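Local atomic coordinates of DUF1573 domain-containing protein (Porphyromonas gingivalis, PDB entry 2QSV), a protein that is of unknown function but may have cysteine-type peptidase activity, its C-terminal part, described here, folding into two immunoglobulin-like beta domains. Residues A8-P13 against V99-P104; M73-K78 against L105-P110; G118-S123 against I202-P207; I142-A147 against I171-S176; V165-E170 against L178-V183. One frame throughout, in Å; residues are numbered along the deposited sequence. Where two conformers were deposited one is given.

Contact 1. Residues A8-P13 against V99-P104; sequences ARLLFP and VMVSLP
The carbonyl oxygen of Ser102 lies at the edge of the Phe12 ring, near the ring plane. Val101 CG1 approaches the same ring obliquely, 3.8 Å from CE2 of Phe12, and Leu103 CD1 packs on its CB, so a large aromatic residue suits the position just past the short edge strand. The second flat group, the guanidinium of Arg9, was modelled in two positions, so its oblique approach to Ser102 OG is tentative; that hydroxyl is hydrogen-bonded to Asp79. The backbones run parallel, 20° apart, and their bonds alternate: Leu10 N gives to Met100 O (2.8 Å), Ser102 N to Leu10 O (2.8 Å) and Phe12 N to Ser102 O (2.9 Å). Such a parallel pairing of an early strand with the last one resembles the A'–G pairing of immunoglobulin-like sandwiches, here strand 9-11 on strand 94-105. Leu10 and Val101 face the core, branched aliphatics filling the space between the sheets beside Leu65; Leu10 CG meets Val99 CG1 at 3.8 Å. On the other face Leu11, with CG anti to its backbone N (chi1 175°), brings CD1 to 3.7 Å from Ser102 CB and near Pro104, while Ser102 touches Arg158 of the second domain.

Contact 2. Residues M73-K78 against L105-P110; sequences MPPGMK and LVDNFP
Gly76 and Leu105 form an antiparallel hydrogen-bonded pair at the end of the hairpin made by strands 76-87 and 94-105, where the chain leaves the first domain for the linker. Gly76 N gives to Leu105 O at 2.7 Å, almost straight. The return bond, from Leu105 N to Gly76 O, is longer at 3.2 Å. Gly76 has a phi of 132°, a value that glycine reaches readily because it lacks a CB to press on the preceding carbonyl. The CD2 branch of Leu105 sits between the Met73 side chain and the Pro74 carbonyl, 3.7 Å from Met73 CG and 3.5 Å from Pro74 O. Met73 is a selenomethionine whose chain is extended through its first two torsions, so its selenium, SE, passes alongside the same methyl group at 3.9 Å. Lys78 folds back over this group, bending at chi2 (-66°), and its CE lies beside Leu105 CD2 as NZ reaches Pro74 O at 2.7 Å. Further along, the Pro75 ring sits with CB 3.3 Å from Leu105 O and with CG 3.6 Å from Asp107 OD1, while Asp107 OD2 is hydrogen-bonded to His153 of the second domain. Neither residue of the Pro74-Pro75 pair has a backbone N-H to donate, which is consistent with pairing that begins only at Gly76. Independently of this, the Lys78 ammonium satisfies the Pro74 carbonyl, a polar bond made right beside the methyl group of Leu105.

Contact 3. Residues G118-S123 against I202-P207; sequences GVMELS and IICNDP
Met120, a selenomethionine, sends its side chain between the sheets toward Ile202 and Cys204. Its CG is anti to the backbone N and the chain stays extended until chi3 (76°), where it bends and lays CE 3.8 Å from Cys204 SG and 3.9 Å from Ile202 CG2. A flexible, unbranched residue can make this late bend, whereas Ile202 is a branched wall: its CG2 meets the selenomethionine and its CD1 reaches Leu122 CD2 tip to tip at 3.9 Å. Leu122 is less relaxed, with CG between the backbone N and the carbonyl carbon (chi1 42°) and a second torsion away from the usual minima. This is the core of an immunoglobulin-like sandwich: strand 120-121 belongs to one sheet and strand 195-204 to the other, and Leu150, Leu152 and Ile142 also surround Met120. Toward the 205-207 loop the contact turns polar. Asp206 holds CG anti to its backbone N, which carries OD2 across to Met120 N at 3.0 Å, the donor standing 48° out of the carboxylate plane; OD1 takes the N-H of Gln208. Asp206 CA also directs its hydrogen at Gly118 O, 3.3 Å away. Gly118 N makes a weak bond of 3.4 Å to Asn205 O, and, having no side chain, this glycine lets the Asn205 amide lie beside it. That amide is held by Arg151 N on OD1 and by Pro149 O on ND2, so both its polar atoms bond to the backbone around the start of strand 150-157.

Contact 4. Residues I142-A147 against I171-S176; sequences IRNVGA and IKPGGS
Asn144 carries its CG anti to the backbone N (chi1 178°), and a small chi2 of 24° then turns ND2 toward the 171-176 turn and OD1 back along its own chain. ND2 gives to Ile171 O at 2.9 Å, coming from above that carbonyl's plane, and also to Gly148 O. OD1 takes Gly146 N at 2.8 Å, closing an Asx turn, and receives Val119 N as well. Both ends of the buried amide therefore have two partners each, which fixes its rotation and explains why a short amide suits the spot. The Asn144 backbone joins in: its N gives to Gly175 O at 2.9 Å and its O takes Gly174 N at 2.8 Å. The opposing residues form a type II turn from Lys172 to Gly175, with Pro173 at the second position and Gly174 at the third, where the positive phi of 75° is easy for glycine. The proline ring lies against the far end of the first segment, its CB 3.4 Å from Gly146 O and its CG 3.6 Å from Ala147 O. Ile171 CG2 closes the apolar side at 3.8 Å from Asn144 CB. Strand 136-144 continues the pairing with strand 176-183 through Ile142 and Thr177, and bonds strand 120-121 along its other edge. Strand 170-171 lies in the facing sheet beside strand 150-157, so the turn carries the chain from one sheet to the other, with Leu150 and Leu152 lining the interior next to Ile142.

Contact 5. Residues V165-E170 against L178-V183; sequences VPDRTE and LLRIAV
Leu178 meets Asp167 through its backbone: the carbonyl O takes Asp167 N at 2.8 Å, while its own N donates to a water 3.1 Å away. That water in turn donates a hydrogen bond to Asp167 OD2, at 2.7 Å, so it links the strand to the carboxylate. The CD1 branch of Leu178 lies over one face of the Arg180 guanidinium, 3.5 Å above its plane and offset toward the rim. Leu179 points to the opposite face of the sheet, into the sandwich, where its CD1 is 4.2 Å from Pro166 CB and its neighbours include Ile142 and Val155; a bulky aliphatic residue suits this interior face. Arg180 comes next and returns to the outer side. Its N gives to Val165 O at 2.9 Å and its O takes Val165 N, the hydrogen-bonded pair in which strand 162-166 runs antiparallel to strand 176-183 at the edge of this immunoglobulin-like sheet. The side chain bends sharply at chi2 (-75°), which swings the guanidinium back along the sheet to Asp167. It grips the carboxylate side-on: NE reaches OD1 of Asp167 at 3.1 Å in the guanidinium plane, and NH2 reaches OD2 of Asp167 at 2.9 Å, with the two planes 49° apart. Two nitrogens on two oxygens fix the carboxylate's rotation despite the twist, and the leucine over the guanidinium probably shields this surface salt bridge in part, while the water gives OD2 a further hydrogen bond.

Overall arrangement
Starting at the N terminus, contact 1 closes a long loop by joining the first domain's early edge strand to its last strand. Contact 2 crosses it: residues 73-78 lie within that loop and 105-110 follow it, so the two touch on neighbouring strands 76-87 and 94-105. Contact 3 comes later in series, closing the second domain by tying its two sheets together; contacts 4 and 5 both fall within its loop and cross, alternating along the chain. Contact 4 joins strand 136-144 to the loop crossing from strand 170-171 to strand 176-183, and touches contact 3. Between the domains, contact 2 packs on Ile203 and Asn205 of contact 3, and Pro104 of contact 1 also reaches Ile203.

Contact 1. Residues A8-P13 against V99-P104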
# COMPACT_ATOMS: atom_id res chain seq x y z
N ALA A 8 -9.18 8.92 -0.98
CA ALA A 8 -9.41 7.64 -1.63
C ALA A 8 -8.56 6.55 -0.92
O ALA A 8 -8.98 5.38 -0.85
CB ALA A 8 -9.04 7.72 -3.11
N ARG A 9 -7.40 6.97 -0.40
CA ARG A 9 -6.42 6.09 0.25
C ARG A 9 -6.04 6.61 1.63
O ARG A 9 -5.90 7.82 1.82
CB ARG A 9 -5.14 6.01 -0.58
CG ARG A 9 -5.16 5.06 -1.77
CD ARG A 9 -3.71 4.73 -2.19
NE ARG A 9 -2.91 4.13 -1.11
CZ ARG A 9 -1.58 4.05 -1.09
NH1 ARG A 9 -0.84 4.53 -2.08
NH2 ARG A 9 -0.97 3.49 -0.05
N LEU A 10 -5.85 5.72 2.59
CA LEU A 10 -5.34 6.09 3.91
C LEU A 10 -4.10 5.25 4.17
O LEU A 10 -4.06 4.07 3.82
CB LEU A 10 -6.39 5.89 5.00
CG LEU A 10 -7.71 6.69 5.04
CD1 LEU A 10 -8.62 6.16 6.13
CD2 LEU A 10 -7.48 8.20 5.23
N LEU A 11 -3.07 5.86 4.74
CA LEU A 11 -1.77 5.19 4.84
C LEU A 11 -1.21 5.40 6.22
O LEU A 11 -1.00 6.54 6.65
CB LEU A 11 -0.81 5.71 3.76
CG LEU A 11 0.64 5.23 3.74
CD1 LEU A 11 0.82 3.66 3.55
CD2 LEU A 11 1.39 5.99 2.64
N PHE A 12 -1.04 4.29 6.95
CA PHE A 12 -0.40 4.33 8.26
C PHE A 12 1.11 4.58 8.05
O PHE A 12 1.65 4.24 7.00
CB PHE A 12 -0.65 3.03 9.03
CG PHE A 12 -1.98 2.97 9.73
CD1 PHE A 12 -2.16 3.58 10.97
CD2 PHE A 12 -3.05 2.31 9.15
CE1 PHE A 12 -3.40 3.55 11.63
CE2 PHE A 12 -4.29 2.25 9.79
CZ PHE A 12 -4.47 2.88 11.05
N PRO A 13 1.79 5.19 9.05
CA PRO A 13 3.26 5.22 8.91
C PRO A 13 3.85 3.78 8.97
O PRO A 13 3.19 2.85 9.47
CB PRO A 13 3.72 6.05 10.11
CG PRO A 13 2.56 6.05 11.09
CD PRO A 13 1.30 5.85 10.27
N VAL A 99 -12.60 2.85 0.83
CA VAL A 99 -11.34 3.56 0.91
C VAL A 99 -10.29 2.49 1.22
O VAL A 99 -10.48 1.70 2.16
CB VAL A 99 -11.40 4.64 2.05
CG1 VAL A 99 -10.02 5.23 2.37
CG2 VAL A 99 -12.37 5.76 1.62
N MSE A 100 -9.22 2.46 0.45
CA MSE A 100 -8.13 1.52 0.70
C MSE A 100 -7.25 2.01 1.85
O MSE A 100 -6.78 3.14 1.84
CB MSE A 100 -7.28 1.28 -0.54
CG MSE A 100 -6.35 0.04 -0.43
SE MSE A 100 -7.30 -1.70 -0.28
CE MSE A 100 -8.59 -1.55 -1.76
N VAL A 101 -7.06 1.16 2.85
CA VAL A 101 -6.21 1.46 3.97
C VAL A 101 -4.93 0.61 3.84
O VAL A 101 -4.99 -0.63 3.73
CB VAL A 101 -6.97 1.19 5.29
CG1 VAL A 101 -6.17 1.65 6.49
CG2 VAL A 101 -8.40 1.83 5.27
N SER A 102 -3.76 1.26 3.87
CA SER A 102 -2.46 0.61 3.74
C SER A 102 -1.61 0.71 4.99
O SER A 102 -1.61 1.73 5.69
CB SER A 102 -1.66 1.17 2.56
OG SER A 102 -2.28 0.78 1.35
N LEU A 103 -0.92 -0.39 5.27
CA LEU A 103 -0.02 -0.49 6.40
C LEU A 103 1.31 -1.10 5.94
O LEU A 103 1.32 -2.26 5.48
CB LEU A 103 -0.64 -1.37 7.51
CG LEU A 103 0.23 -1.74 8.73
CD1 LEU A 103 0.69 -0.47 9.48
CD2 LEU A 103 -0.53 -2.71 9.64
N PRO A 104 2.41 -0.33 6.04
CA PRO A 104 3.77 -0.90 5.92
C PRO A 104 4.22 -1.50 7.24
O PRO A 104 4.77 -0.81 8.08
CB PRO A 104 4.66 0.33 5.54
CG PRO A 104 3.65 1.58 5.48
CD PRO A 104 2.44 1.13 6.28

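Contact 2. Residues M73-K78 against L105-P110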
# COMPACT_ATOMS: atom_id res chain seq x y z
N MSE A 73 0.34 -11.37 12.96
CA MSE A 73 0.31 -10.86 11.57
C MSE A 73 1.79 -10.74 11.14
O MSE A 73 2.59 -10.11 11.82
CB MSE A 73 -0.40 -9.50 11.47
CG MSE A 73 -0.47 -8.89 10.03
SE MSE A 73 -1.39 -7.31 9.84
CE MSE A 73 -2.89 -7.99 9.25
N PRO A 74 2.16 -11.37 10.02
CA PRO A 74 3.53 -11.24 9.51
C PRO A 74 3.80 -9.84 8.85
O PRO A 74 2.85 -9.21 8.34
CB PRO A 74 3.61 -12.33 8.44
CG PRO A 74 2.18 -12.59 8.04
CD PRO A 74 1.28 -12.17 9.14
N PRO A 75 5.07 -9.41 8.81
CA PRO A 75 5.40 -8.13 8.15
C PRO A 75 5.15 -8.13 6.63
O PRO A 75 4.96 -9.18 6.02
CB PRO A 75 6.89 -7.94 8.47
CG PRO A 75 7.40 -9.27 8.80
CD PRO A 75 6.27 -10.09 9.35
N GLY A 76 5.14 -6.95 6.04
CA GLY A 76 4.74 -6.80 4.65
C GLY A 76 3.75 -5.67 4.50
O GLY A 76 3.20 -5.19 5.48
N MSE A 77 3.49 -5.27 3.27
CA MSE A 77 2.51 -4.20 2.97
C MSE A 77 1.12 -4.82 3.01
O MSE A 77 0.86 -5.85 2.36
CB MSE A 77 2.81 -3.63 1.59
CG MSE A 77 1.93 -2.42 1.18
SE MSE A 77 2.54 -0.85 2.15
CE MSE A 77 4.26 -0.41 1.28
N LYS A 78 0.25 -4.25 3.85
CA LYS A 78 -1.13 -4.71 3.97
C LYS A 78 -2.00 -3.66 3.29
O LYS A 78 -1.78 -2.47 3.48
CB LYS A 78 -1.50 -4.85 5.46
CG LYS A 78 -0.43 -5.50 6.35
CD LYS A 78 -0.22 -6.98 5.94
CE LYS A 78 0.91 -7.63 6.73
NZ LYS A 78 1.21 -9.00 6.20
N LEU A 105 3.95 -2.80 7.42
CA LEU A 105 4.22 -3.48 8.67
C LEU A 105 5.63 -4.09 8.57
O LEU A 105 5.91 -4.89 7.64
CB LEU A 105 3.15 -4.55 8.97
CG LEU A 105 3.34 -5.31 10.29
CD1 LEU A 105 3.28 -4.40 11.53
CD2 LEU A 105 2.36 -6.51 10.45
N VAL A 106 6.52 -3.70 9.48
CA VAL A 106 7.92 -4.18 9.45
C VAL A 106 8.23 -5.09 10.66
O VAL A 106 7.42 -5.20 11.57
CB VAL A 106 8.97 -2.98 9.30
CG1 VAL A 106 8.69 -2.16 8.00
CG2 VAL A 106 8.99 -2.08 10.52
N ASP A 107 9.42 -5.70 10.66
CA ASP A 107 9.90 -6.49 11.80
C ASP A 107 10.11 -5.71 13.10
O ASP A 107 10.48 -4.52 13.11
CB ASP A 107 11.21 -7.19 11.45
CG ASP A 107 11.03 -8.27 10.37
OD1 ASP A 107 10.50 -9.35 10.71
OD2 ASP A 107 11.36 -8.02 9.18
N ASN A 108 9.92 -6.41 14.21
CA ASN A 108 10.41 -5.90 15.49
C ASN A 108 11.93 -6.09 15.63
O ASN A 108 12.40 -7.08 16.21
CB ASN A 108 9.63 -6.54 16.66
CG ASN A 108 10.02 -5.96 18.02
OD1 ASN A 108 10.66 -4.91 18.12
ND2 ASN A 108 9.68 -6.68 19.06
N PHE A 109 12.67 -5.12 15.10
CA PHE A 109 14.11 -5.24 14.94
C PHE A 109 14.90 -5.29 16.25
O PHE A 109 15.92 -5.97 16.28
CB PHE A 109 14.71 -4.18 13.98
CG PHE A 109 14.34 -4.38 12.54
CD1 PHE A 109 14.90 -5.44 11.78
CD2 PHE A 109 13.43 -3.52 11.92
CE1 PHE A 109 14.55 -5.64 10.45
CE2 PHE A 109 13.05 -3.71 10.59
CZ PHE A 109 13.63 -4.76 9.83
N PRO A 110 14.48 -4.53 17.31
CA PRO A 110 15.20 -4.68 18.61
C PRO A 110 15.14 -6.09 19.22
O PRO A 110 16.05 -6.46 19.97
CB PRO A 110 14.51 -3.65 19.54
CG PRO A 110 13.91 -2.61 18.56
CD PRO A 110 13.45 -3.47 17.38

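Contact 3. Residues G118-S123 against I202-P207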
# COMPACT_ATOMS: atom_id res chain seq x y z
N GLY A 118 19.06 -9.36 7.33
CA GLY A 118 19.84 -9.14 6.13
C GLY A 118 20.20 -7.66 5.93
O GLY A 118 19.80 -6.79 6.72
N VAL A 119 21.02 -7.38 4.93
CA VAL A 119 21.35 -6.01 4.52
C VAL A 119 21.19 -6.03 3.01
O VAL A 119 21.91 -6.77 2.29
CB VAL A 119 22.78 -5.51 4.93
CG1 VAL A 119 22.99 -4.00 4.44
CG2 VAL A 119 23.03 -5.56 6.44
N MSE A 120 20.24 -5.25 2.50
CA MSE A 120 19.90 -5.26 1.08
C MSE A 120 20.73 -4.24 0.29
O MSE A 120 20.77 -3.04 0.65
CB MSE A 120 18.38 -5.02 0.87
CG MSE A 120 17.90 -5.19 -0.63
SE MSE A 120 16.04 -5.62 -0.73
CE MSE A 120 15.47 -3.73 -0.32
N GLU A 121 21.37 -4.71 -0.78
CA GLU A 121 22.01 -3.83 -1.72
C GLU A 121 21.37 -4.01 -3.10
O GLU A 121 21.23 -5.14 -3.58
CB GLU A 121 23.51 -4.12 -1.72
CG GLU A 121 24.29 -3.39 -2.74
CD GLU A 121 25.73 -3.85 -2.79
OE1 GLU A 121 26.40 -3.79 -1.72
OE2 GLU A 121 26.19 -4.24 -3.89
N LEU A 122 20.95 -2.90 -3.71
CA LEU A 122 20.38 -2.90 -5.08
C LEU A 122 20.39 -1.49 -5.69
O LEU A 122 20.57 -0.48 -4.99
CB LEU A 122 18.91 -3.43 -5.16
CG LEU A 122 17.78 -3.08 -4.14
CD1 LEU A 122 17.99 -1.84 -3.26
CD2 LEU A 122 16.41 -3.16 -4.65
N SER A 123 20.12 -1.46 -6.97
CA SER A 123 19.87 -0.23 -7.68
C SER A 123 18.47 0.28 -7.34
O SER A 123 17.47 -0.44 -7.37
CB SER A 123 20.02 -0.52 -9.17
OG SER A 123 19.44 0.56 -9.89
N ILE A 202 9.51 -2.26 -1.41
CA ILE A 202 9.96 -3.55 -0.85
C ILE A 202 10.03 -3.46 0.63
O ILE A 202 10.69 -2.63 1.16
CB ILE A 202 11.40 -3.98 -1.41
CG1 ILE A 202 11.38 -4.09 -2.96
CG2 ILE A 202 11.89 -5.30 -0.68
CD1 ILE A 202 12.77 -4.23 -3.63
N ILE A 203 9.31 -4.33 1.32
CA ILE A 203 9.46 -4.44 2.75
C ILE A 203 10.33 -5.68 3.05
O ILE A 203 10.05 -6.75 2.55
CB ILE A 203 8.11 -4.50 3.46
CG1 ILE A 203 7.44 -3.09 3.33
CG2 ILE A 203 8.31 -4.87 4.98
CD1 ILE A 203 6.16 -2.95 3.98
N CYS A 204 11.38 -5.51 3.85
CA CYS A 204 12.38 -6.56 4.04
C CYS A 204 12.91 -6.43 5.44
O CYS A 204 12.60 -5.46 6.16
CB CYS A 204 13.53 -6.43 3.00
SG CYS A 204 14.46 -4.90 3.17
N ASN A 205 13.76 -7.37 5.82
CA ASN A 205 14.27 -7.43 7.16
C ASN A 205 15.64 -6.81 7.25
O ASN A 205 16.49 -7.31 7.98
CB ASN A 205 14.26 -8.89 7.70
CG ASN A 205 15.28 -9.78 6.99
OD1 ASN A 205 15.74 -9.46 5.89
ND2 ASN A 205 15.69 -10.88 7.66
N ASP A 206 15.88 -5.74 6.47
CA ASP A 206 17.05 -4.89 6.61
C ASP A 206 16.76 -3.85 7.73
O ASP A 206 15.93 -2.96 7.54
CB ASP A 206 17.41 -4.25 5.26
CG ASP A 206 18.63 -3.33 5.29
OD1 ASP A 206 19.07 -2.85 6.36
OD2 ASP A 206 19.18 -3.04 4.20
N PRO A 207 17.44 -3.94 8.90
CA PRO A 207 17.09 -3.11 10.05
C PRO A 207 17.32 -1.59 9.80
O PRO A 207 16.64 -0.79 10.39
CB PRO A 207 18.03 -3.61 11.15
CG PRO A 207 18.43 -5.02 10.66
CD PRO A 207 18.58 -4.83 9.19

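Contact 4. Residues I142-A147 against I171-S176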
# COMPACT_ATOMS: atom_id res chain seq x y z
N ILE A 142 19.19 -8.03 -6.59
CA ILE A 142 19.09 -7.71 -5.22
C ILE A 142 20.10 -8.55 -4.45
O ILE A 142 20.02 -9.76 -4.47
CB ILE A 142 17.68 -7.97 -4.68
CG1 ILE A 142 16.64 -7.01 -5.33
CG2 ILE A 142 17.71 -7.91 -3.14
CD1 ILE A 142 15.18 -7.30 -4.83
N ARG A 143 20.93 -7.88 -3.67
CA ARG A 143 22.03 -8.53 -3.05
C ARG A 143 21.86 -8.50 -1.53
O ARG A 143 21.45 -7.47 -0.96
CB ARG A 143 23.27 -7.76 -3.45
CG ARG A 143 24.46 -8.59 -3.54
CD ARG A 143 25.65 -7.77 -3.97
NE ARG A 143 26.77 -8.12 -3.11
CZ ARG A 143 27.99 -7.62 -3.20
NH1 ARG A 143 28.26 -6.71 -4.14
NH2 ARG A 143 28.94 -7.99 -2.33
N ASN A 144 22.17 -9.62 -0.87
CA ASN A 144 22.28 -9.64 0.59
C ASN A 144 23.72 -9.55 1.04
O ASN A 144 24.58 -10.45 0.77
CB ASN A 144 21.55 -10.89 1.21
CG ASN A 144 21.69 -10.95 2.74
OD1 ASN A 144 21.92 -9.93 3.40
ND2 ASN A 144 21.51 -12.14 3.32
N VAL A 145 24.04 -8.46 1.75
CA VAL A 145 25.38 -8.27 2.25
C VAL A 145 25.36 -8.37 3.76
O VAL A 145 26.34 -8.07 4.38
CB VAL A 145 26.12 -6.97 1.73
CG1 VAL A 145 26.27 -7.01 0.22
CG2 VAL A 145 25.42 -5.66 2.21
N GLY A 146 24.25 -8.80 4.34
CA GLY A 146 24.19 -8.91 5.79
C GLY A 146 24.81 -10.24 6.30
O GLY A 146 25.45 -10.99 5.53
N ALA A 147 24.59 -10.50 7.58
CA ALA A 147 25.12 -11.70 8.28
C ALA A 147 24.05 -12.78 8.41
O ALA A 147 24.37 -13.91 8.64
CB ALA A 147 25.68 -11.31 9.68
N ILE A 171 17.16 -14.73 0.76
CA ILE A 171 18.48 -14.61 0.15
C ILE A 171 19.53 -14.81 1.20
O ILE A 171 19.61 -14.05 2.19
CB ILE A 171 18.68 -13.28 -0.63
CG1 ILE A 171 17.62 -13.18 -1.77
CG2 ILE A 171 20.02 -13.27 -1.40
CD1 ILE A 171 16.38 -12.36 -1.39
N LYS A 172 20.39 -15.81 0.96
CA LYS A 172 21.46 -16.10 1.95
C LYS A 172 22.55 -15.02 1.90
O LYS A 172 22.72 -14.38 0.87
CB LYS A 172 22.06 -17.52 1.79
CG LYS A 172 22.75 -17.72 0.48
CD LYS A 172 23.30 -19.19 0.33
CE LYS A 172 22.21 -20.24 0.11
NZ LYS A 172 22.81 -21.64 0.17
N PRO A 173 23.32 -14.86 2.99
CA PRO A 173 24.47 -13.90 3.00
C PRO A 173 25.42 -14.07 1.83
O PRO A 173 25.83 -15.21 1.51
CB PRO A 173 25.18 -14.17 4.32
CG PRO A 173 24.14 -14.84 5.20
CD PRO A 173 23.15 -15.54 4.29
N GLY A 174 25.76 -12.95 1.17
CA GLY A 174 26.53 -12.96 -0.03
C GLY A 174 25.83 -13.39 -1.29
O GLY A 174 26.41 -13.30 -2.38
N GLY A 175 24.59 -13.86 -1.15
CA GLY A 175 23.81 -14.26 -2.30
C GLY A 175 23.00 -13.12 -2.92
O GLY A 175 23.00 -11.98 -2.43
N SER A 176 22.33 -13.43 -4.02
CA SER A 176 21.49 -12.45 -4.69
C SER A 176 20.33 -13.13 -5.40
O SER A 176 20.31 -14.38 -5.59
CB SER A 176 22.32 -11.60 -5.64
OG SER A 176 22.73 -12.38 -6.74

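Contact 5. Residues V165-E170 against L178-V183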
# COMPACT_ATOMS: atom_id res chain seq x y z
N VAL A 165 8.41 -8.81 -9.67
CA VAL A 165 8.36 -10.08 -8.95
C VAL A 165 9.79 -10.60 -8.68
O VAL A 165 10.55 -10.75 -9.61
CB VAL A 165 7.60 -11.14 -9.76
CG1 VAL A 165 7.33 -12.41 -8.85
CG2 VAL A 165 6.29 -10.57 -10.31
N PRO A 166 10.15 -10.85 -7.40
CA PRO A 166 11.51 -11.37 -7.18
C PRO A 166 11.56 -12.90 -7.46
O PRO A 166 10.57 -13.59 -7.23
CB PRO A 166 11.76 -11.05 -5.70
CG PRO A 166 10.37 -11.24 -5.06
CD PRO A 166 9.40 -10.68 -6.13
N ASP A 167 12.69 -13.40 -7.96
CA ASP A 167 12.81 -14.87 -8.20
C ASP A 167 12.75 -15.64 -6.88
O ASP A 167 12.14 -16.68 -6.81
CB ASP A 167 14.10 -15.20 -8.92
CG ASP A 167 14.02 -14.95 -10.40
OD1 ASP A 167 12.91 -14.64 -10.89
OD2 ASP A 167 15.08 -15.07 -11.08
N ARG A 168 13.32 -15.09 -5.80
CA ARG A 168 13.29 -15.69 -4.48
C ARG A 168 12.93 -14.64 -3.47
O ARG A 168 13.18 -13.45 -3.69
CB ARG A 168 14.72 -16.13 -4.08
CG ARG A 168 15.20 -17.37 -4.76
CD ARG A 168 16.61 -17.80 -4.18
NE ARG A 168 16.48 -18.15 -2.78
CZ ARG A 168 15.96 -19.30 -2.35
NH1 ARG A 168 15.54 -20.20 -3.22
NH2 ARG A 168 15.88 -19.54 -1.04
N THR A 169 12.40 -15.07 -2.33
CA THR A 169 12.07 -14.14 -1.25
C THR A 169 12.94 -14.34 -0.03
O THR A 169 12.75 -13.64 0.99
CB THR A 169 10.59 -14.19 -0.79
OG1 THR A 169 10.28 -15.52 -0.39
CG2 THR A 169 9.63 -13.74 -1.88
N GLU A 170 13.88 -15.27 -0.11
CA GLU A 170 14.87 -15.42 0.95
C GLU A 170 16.24 -15.58 0.32
O GLU A 170 16.43 -16.43 -0.59
CB GLU A 170 14.54 -16.57 1.90
CG GLU A 170 15.55 -16.66 3.07
CD GLU A 170 15.47 -17.99 3.83
OE1 GLU A 170 14.44 -18.71 3.69
OE2 GLU A 170 16.43 -18.33 4.58
N LEU A 178 17.18 -12.09 -8.68
CA LEU A 178 16.73 -11.07 -9.63
C LEU A 178 15.31 -10.63 -9.29
O LEU A 178 14.45 -11.46 -8.95
CB LEU A 178 16.78 -11.63 -11.06
CG LEU A 178 18.20 -11.77 -11.57
CD1 LEU A 178 18.21 -12.31 -12.98
CD2 LEU A 178 18.87 -10.44 -11.51
N LEU A 179 15.11 -9.32 -9.31
CA LEU A 179 13.77 -8.70 -9.33
C LEU A 179 13.38 -8.53 -10.77
O LEU A 179 14.03 -7.81 -11.50
CB LEU A 179 13.81 -7.34 -8.62
CG LEU A 179 12.47 -6.59 -8.45
CD1 LEU A 179 11.49 -7.37 -7.60
CD2 LEU A 179 12.79 -5.23 -7.84
N ARG A 180 12.36 -9.25 -11.24
CA ARG A 180 12.04 -9.13 -12.66
C ARG A 180 10.97 -8.03 -12.81
O ARG A 180 9.92 -8.17 -12.27
CB ARG A 180 11.41 -10.41 -13.21
CG ARG A 180 12.18 -11.69 -12.85
CD ARG A 180 13.38 -11.83 -13.63
NE ARG A 180 13.98 -13.16 -13.43
CZ ARG A 180 14.94 -13.64 -14.21
NH1 ARG A 180 15.34 -12.91 -15.24
NH2 ARG A 180 15.51 -14.83 -13.97
N ILE A 181 11.25 -7.02 -13.60
CA ILE A 181 10.40 -5.84 -13.76
C ILE A 181 9.88 -5.86 -15.21
O ILE A 181 10.58 -6.26 -16.14
CB ILE A 181 11.23 -4.57 -13.45
CG1 ILE A 181 11.62 -4.60 -11.96
CG2 ILE A 181 10.48 -3.24 -13.83
CD1 ILE A 181 12.85 -3.78 -11.64
N ALA A 182 8.60 -5.52 -15.38
CA ALA A 182 8.04 -5.32 -16.72
C ALA A 182 7.16 -4.04 -16.76
O ALA A 182 6.40 -3.78 -15.81
CB ALA A 182 7.25 -6.56 -17.18
N VAL A 183 7.35 -3.22 -17.79
CA VAL A 183 6.51 -2.03 -18.03
C VAL A 183 5.70 -2.24 -19.32
O VAL A 183 6.27 -2.63 -20.34
CB VAL A 183 7.31 -0.70 -18.03
CG1 VAL A 183 6.42 0.55 -18.51
CG2 VAL A 183 7.87 -0.44 -16.65
O HOH W 1 17.44 -14.98 -9.75